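Local coordinates for protein putative O-GlcNAcase nagJ (Clostridium perfringens, PDB 6PV5) that probably acts as a hexosaminidase of glycoside hydrolase family 84, this chain covering the N-terminal domain, the catalytic barrel and the helical region that follows, at residues L69-A74 and N150-T155; G158-K163 and Y212-M217. All coordinates share one frame; numbering follows the deposited sequence.

Contact 1 of 2, residues L69-A74 and N150-T155; sequences LADTYA and NDETGT
D71 opens the contact from just before helix 72-82, its side chain lying at about a right angle to that of E152. The aliphatic stems pack, D71 CB on E152 CG at 3.6 Å, and the acid oxygens come closer still. With CG anti to the backbone N (chi1 169°), the D71 carboxylate reaches back over the start of its own helix with OD2, while OD1 faces E152. OD2 caps that first turn by accepting from A74 N, which lies on the anti side and somewhat out of the carboxylate plane. OD1 stands 3.2 Å from E152 OE2, two acceptors with no bond between them, and the carboxylate planes are turned 71° apart. One turn on, A74 points its methyl at T155, CB meeting CG2 at 3.6 Å. T155 OG1 is turned away from A74, toward D151 O and, weakly, D107 OD1. D151 in turn caps helix 152-163, its OD1 taking G154 N from above the carboxylate plane at 3.1 Å. Two Asp-capped helix starts thus lie side by side in the N-terminal domain, while K257, which bridges to D71 OD1, comes from the barrel domain. Beside the apolar A74-T155 pairing, the two close acids should repel each other, a cost that the K257 salt bridge and the adjacent helix N-termini probably offset.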
loop_
_atom_site.group_PDB
_atom_site.type_symbol
_atom_site.label_atom_id
_atom_site.label_comp_id
_atom_site.label_asym_id
_atom_site.label_seq_id
_atom_site.Cartn_x
_atom_site.Cartn_y
_atom_site.Cartn_z
ATOM N N LEU A 69 19.897 -25.561 -6.771
ATOM C CA LEU A 69 18.563 -26.100 -7.164
ATOM C C LEU A 69 17.475 -25.042 -6.961
ATOM O O LEU A 69 16.692 -24.780 -7.874
ATOM C CB LEU A 69 18.267 -27.371 -6.359
ATOM N N ALA A 70 17.434 -24.439 -5.764
ATOM C CA ALA A 70 16.385 -23.501 -5.382
ATOM C C ALA A 70 16.843 -22.053 -5.582
ATOM O O ALA A 70 18.042 -21.781 -5.647
ATOM C CB ALA A 70 15.959 -23.765 -3.956
ATOM N N ASP A 71 15.866 -21.133 -5.670
ATOM C CA ASP A 71 16.116 -19.711 -5.867
ATOM C C ASP A 71 17.151 -19.226 -4.858
ATOM O O ASP A 71 16.979 -19.426 -3.657
ATOM C CB ASP A 71 14.836 -18.875 -5.746
ATOM C CG ASP A 71 15.078 -17.369 -5.690
ATOM O OD1 ASP A 71 15.452 -16.770 -6.732
ATOM O OD2 ASP A 71 14.905 -16.801 -4.601
ATOM N N THR A 72 18.207 -18.578 -5.365
ATOM C CA THR A 72 19.249 -17.994 -4.533
ATOM C C THR A 72 18.618 -17.341 -3.306
ATOM O O THR A 72 18.970 -17.669 -2.174
ATOM C CB THR A 72 20.112 -16.999 -5.322
ATOM N N TYR A 73 17.648 -16.451 -3.551
ATOM C CA TYR A 73 17.121 -15.587 -2.508
ATOM C C TYR A 73 16.204 -16.371 -1.572
ATOM O O TYR A 73 16.405 -16.352 -0.360
ATOM C CB TYR A 73 16.483 -14.345 -3.122
ATOM C CG TYR A 73 17.394 -13.546 -4.017
ATOM C CD1 TYR A 73 17.052 -13.305 -5.343
ATOM C CD2 TYR A 73 18.590 -13.023 -3.548
ATOM C CE1 TYR A 73 17.867 -12.561 -6.181
ATOM C CE2 TYR A 73 19.418 -12.278 -4.376
ATOM C CZ TYR A 73 19.057 -12.049 -5.695
ATOM O OH TYR A 73 19.860 -11.317 -6.518
ATOM N N ALA A 74 15.229 -17.092 -2.136
ATOM C CA ALA A 74 14.363 -17.932 -1.325
ATOM C C ALA A 74 15.210 -18.765 -0.363
ATOM O O ALA A 74 14.846 -18.919 0.802
ATOM C CB ALA A 74 13.501 -18.801 -2.202
ATOM N N ASN A 150 5.522 -22.105 -7.418
ATOM C CA ASN A 150 5.276 -22.356 -8.828
ATOM C C ASN A 150 6.396 -21.716 -9.632
ATOM O O ASN A 150 6.428 -21.848 -10.849
ATOM C CB ASN A 150 3.958 -21.758 -9.320
ATOM C CG ASN A 150 2.735 -22.412 -8.722
ATOM O OD1 ASN A 150 2.837 -23.344 -7.926
ATOM N ND2 ASN A 150 1.566 -21.931 -9.108
ATOM N N ASP A 151 7.295 -21.014 -8.938
ATOM C CA ASP A 151 8.336 -20.233 -9.588
ATOM C C ASP A 151 9.256 -19.650 -8.518
ATOM O O ASP A 151 9.020 -19.832 -7.329
ATOM C CB ASP A 151 7.734 -19.165 -10.508
ATOM C CG ASP A 151 6.541 -18.432 -9.904
ATOM O OD1 ASP A 151 6.280 -18.616 -8.692
ATOM O OD2 ASP A 151 5.861 -17.694 -10.653
ATOM N N GLU A 152 10.296 -18.936 -8.955
ATOM C CA GLU A 152 11.323 -18.432 -8.061
ATOM C C GLU A 152 10.731 -17.443 -7.061
ATOM O O GLU A 152 11.161 -17.400 -5.908
ATOM C CB GLU A 152 12.497 -17.855 -8.852
ATOM C CG GLU A 152 13.591 -18.882 -9.103
ATOM C CD GLU A 152 14.699 -18.444 -10.045
ATOM O OE1 GLU A 152 14.409 -18.281 -11.242
ATOM O OE2 GLU A 152 15.845 -18.266 -9.578
ATOM N N THR A 153 9.734 -16.670 -7.507
ATOM C CA THR A 153 9.090 -15.698 -6.638
ATOM C C THR A 153 8.221 -16.431 -5.628
ATOM O O THR A 153 8.277 -16.123 -4.441
ATOM C CB THR A 153 8.277 -14.672 -7.431
ATOM O OG1 THR A 153 9.226 -13.923 -8.191
ATOM C CG2 THR A 153 7.479 -13.751 -6.535
ATOM N N GLY A 154 7.450 -17.409 -6.122
ATOM C CA GLY A 154 6.568 -18.223 -5.302
ATOM C C GLY A 154 7.290 -18.834 -4.102
ATOM O O GLY A 154 6.722 -18.927 -3.015
ATOM N N THR A 155 8.542 -19.249 -4.317
ATOM C CA THR A 155 9.340 -19.940 -3.313
ATOM C C THR A 155 9.828 -18.938 -2.259
ATOM O O THR A 155 9.843 -19.242 -1.069
ATOM C CB THR A 155 10.460 -20.771 -3.973
ATOM O OG1 THR A 155 9.881 -21.704 -4.890
ATOM C CG2 THR A 155 11.306 -21.544 -2.984
#

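Contact 2 of 2, residues G158-K163 and Y212-M217; sequences GVKSLK and YGEYKM
K160 and E214 form the salt bridge here, NZ lying 2.6 Å from OE2 and meeting that oxygen nearly end-on. E214 starts out away from the other helix, but a bend at chi2 (79°) brings its carboxylate back across the lysine chain. The second polar link runs the other way: K216 NZ donates to S161 OG at 2.7 Å, its otherwise extended chain turning only at chi4. S161 OG is shared, for Y132 OH is its stronger partner outside the two segments. Between these links the K160 methylenes lie against the end of helix 202-214, with CG and CE each 3.6 Å from G213 O. That helix finishes in a Schellman motif: K216 takes the left-handed conformation, M217 N bonds to Y212 O at 2.7 Å, and the inner bond from K216 N to G213 O is weak. The contact joins the N-terminal domain's helix 152-163 to the first helix of the catalytic (βα)8 barrel, at the turn leading into strand 219-222. L77 of helix 72-82 flanks K160, W457 of helix 446-457 packs on K216, and M217 rests on V191 of strand 188-192.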
loop_
_atom_site.group_PDB
_atom_site.type_symbol
_atom_site.label_atom_id
_atom_site.label_comp_id
_atom_site.label_asym_id
_atom_site.label_seq_id
_atom_site.Cartn_x
_atom_site.Cartn_y
_atom_site.Cartn_z
ATOM N N GLY A 158 6.928 -18.192 -0.202
ATOM C CA GLY A 158 6.708 -19.339 0.666
ATOM C C GLY A 158 7.512 -19.197 1.954
ATOM O O GLY A 158 7.004 -19.481 3.038
ATOM N N VAL A 159 8.758 -18.727 1.811
ATOM C CA VAL A 159 9.660 -18.548 2.939
ATOM C C VAL A 159 9.221 -17.351 3.788
ATOM O O VAL A 159 9.329 -17.386 5.014
ATOM C CB VAL A 159 11.122 -18.401 2.477
ATOM C CG1 VAL A 159 12.050 -18.156 3.654
ATOM C CG2 VAL A 159 11.592 -19.597 1.662
ATOM N N LYS A 160 8.757 -16.279 3.127
ATOM C CA LYS A 160 8.234 -15.111 3.824
ATOM C C LYS A 160 7.057 -15.532 4.698
ATOM O O LYS A 160 6.918 -15.052 5.818
ATOM C CB LYS A 160 7.817 -14.010 2.841
ATOM C CG LYS A 160 8.960 -13.295 2.138
ATOM C CD LYS A 160 9.853 -12.565 3.113
ATOM C CE LYS A 160 10.939 -11.774 2.431
ATOM N NZ LYS A 160 11.621 -10.877 3.396
ATOM N N SER A 161 6.224 -16.448 4.189
ATOM C CA SER A 161 5.111 -16.947 4.980
ATOM C C SER A 161 5.624 -17.849 6.097
ATOM O O SER A 161 5.047 -17.858 7.186
ATOM C CB SER A 161 4.082 -17.648 4.142
ATOM O OG SER A 161 3.389 -16.724 3.321
ATOM N N LEU A 162 6.694 -18.614 5.816
ATOM C CA LEU A 162 7.275 -19.466 6.844
ATOM C C LEU A 162 7.802 -18.597 7.985
ATOM O O LEU A 162 7.523 -18.898 9.138
ATOM C CB LEU A 162 8.370 -20.381 6.278
ATOM C CG LEU A 162 8.990 -21.338 7.309
ATOM C CD1 LEU A 162 7.991 -22.399 7.784
ATOM C CD2 LEU A 162 10.285 -21.972 6.810
ATOM N N LYS A 163 8.513 -17.508 7.642
ATOM C CA LYS A 163 9.134 -16.603 8.605
ATOM C C LYS A 163 8.105 -16.021 9.575
ATOM O O LYS A 163 8.471 -15.632 10.680
ATOM C CB LYS A 163 9.936 -15.497 7.907
ATOM N N TYR A 212 8.183 -4.167 1.055
ATOM C CA TYR A 212 7.374 -4.719 -0.026
ATOM C C TYR A 212 7.565 -6.229 -0.176
ATOM O O TYR A 212 6.584 -6.969 -0.280
ATOM C CB TYR A 212 7.678 -4.011 -1.341
ATOM C CG TYR A 212 7.526 -2.515 -1.286
ATOM C CD1 TYR A 212 6.739 -1.900 -0.318
ATOM C CD2 TYR A 212 8.151 -1.706 -2.222
ATOM C CE1 TYR A 212 6.604 -0.520 -0.268
ATOM C CE2 TYR A 212 8.017 -0.327 -2.177
ATOM C CZ TYR A 212 7.237 0.271 -1.198
ATOM O OH TYR A 212 7.109 1.635 -1.154
ATOM N N GLY A 213 8.828 -6.676 -0.146
ATOM C CA GLY A 213 9.166 -8.091 -0.241
ATOM C C GLY A 213 8.658 -8.876 0.958
ATOM O O GLY A 213 8.210 -10.017 0.825
ATOM N N GLU A 214 8.705 -8.232 2.127
ATOM C CA GLU A 214 8.207 -8.839 3.345
ATOM C C GLU A 214 6.720 -9.177 3.226
ATOM O O GLU A 214 6.262 -10.172 3.793
ATOM C CB GLU A 214 8.495 -7.916 4.530
ATOM C CG GLU A 214 8.328 -8.611 5.870
ATOM C CD GLU A 214 9.485 -9.495 6.314
ATOM O OE1 GLU A 214 9.531 -9.841 7.520
ATOM O OE2 GLU A 214 10.342 -9.836 5.466
ATOM N N TYR A 215 5.976 -8.354 2.471
ATOM C CA TYR A 215 4.526 -8.464 2.462
ATOM C C TYR A 215 3.996 -8.769 1.058
ATOM O O TYR A 215 2.803 -8.606 0.791
ATOM C CB TYR A 215 3.912 -7.251 3.171
ATOM C CG TYR A 215 4.281 -7.260 4.631
ATOM C CD1 TYR A 215 3.669 -8.155 5.487
ATOM C CD2 TYR A 215 5.287 -6.446 5.136
ATOM C CE1 TYR A 215 4.003 -8.213 6.827
ATOM C CE2 TYR A 215 5.645 -6.503 6.477
ATOM C CZ TYR A 215 4.999 -7.393 7.321
ATOM O OH TYR A 215 5.308 -7.505 8.639
ATOM N N LYS A 216 4.911 -9.210 0.182
ATOM C CA LYS A 216 4.594 -9.834 -1.094
ATOM C C LYS A 216 4.050 -8.804 -2.083
ATOM O O LYS A 216 3.278 -9.162 -2.970
ATOM C CB LYS A 216 3.647 -11.028 -0.923
ATOM C CG LYS A 216 4.102 -12.113 0.051
ATOM C CD LYS A 216 3.161 -13.280 0.117
ATOM C CE LYS A 216 3.597 -14.341 1.104
ATOM N NZ LYS A 216 2.944 -14.179 2.426
ATOM N N MET A 217 4.482 -7.544 -1.952
ATOM C CA MET A 217 4.276 -6.575 -3.019
ATOM C C MET A 217 5.460 -6.668 -3.972
ATOM O O MET A 217 6.599 -6.643 -3.535
ATOM C CB MET A 217 4.197 -5.142 -2.492
ATOM C CG MET A 217 3.199 -4.974 -1.352
ATOM S SD MET A 217 2.872 -3.214 -0.997
ATOM C CE MET A 217 1.748 -2.811 -2.334
#

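Helix 152-163 serves both contacts, its first turn in contact 1 and its later turns in contact 2, with centres about 12 Å apart. They meet directly where A74 O lies 3.4 Å from V159 CG2. Both are largely buried, although contact 1 has an exposed edge at E152 and sits farther from the centre of the chain. Contact 1 pairs two helix starts of the N-terminal domain through methyl packing beside like charges, with no hydrogen bond across it, and touches the domain boundary through K257. Contact 2 spans that boundary at a helix end: each segment sends a lysine across, K160 to the acid E214 and K216 to the hydroxyl of S161.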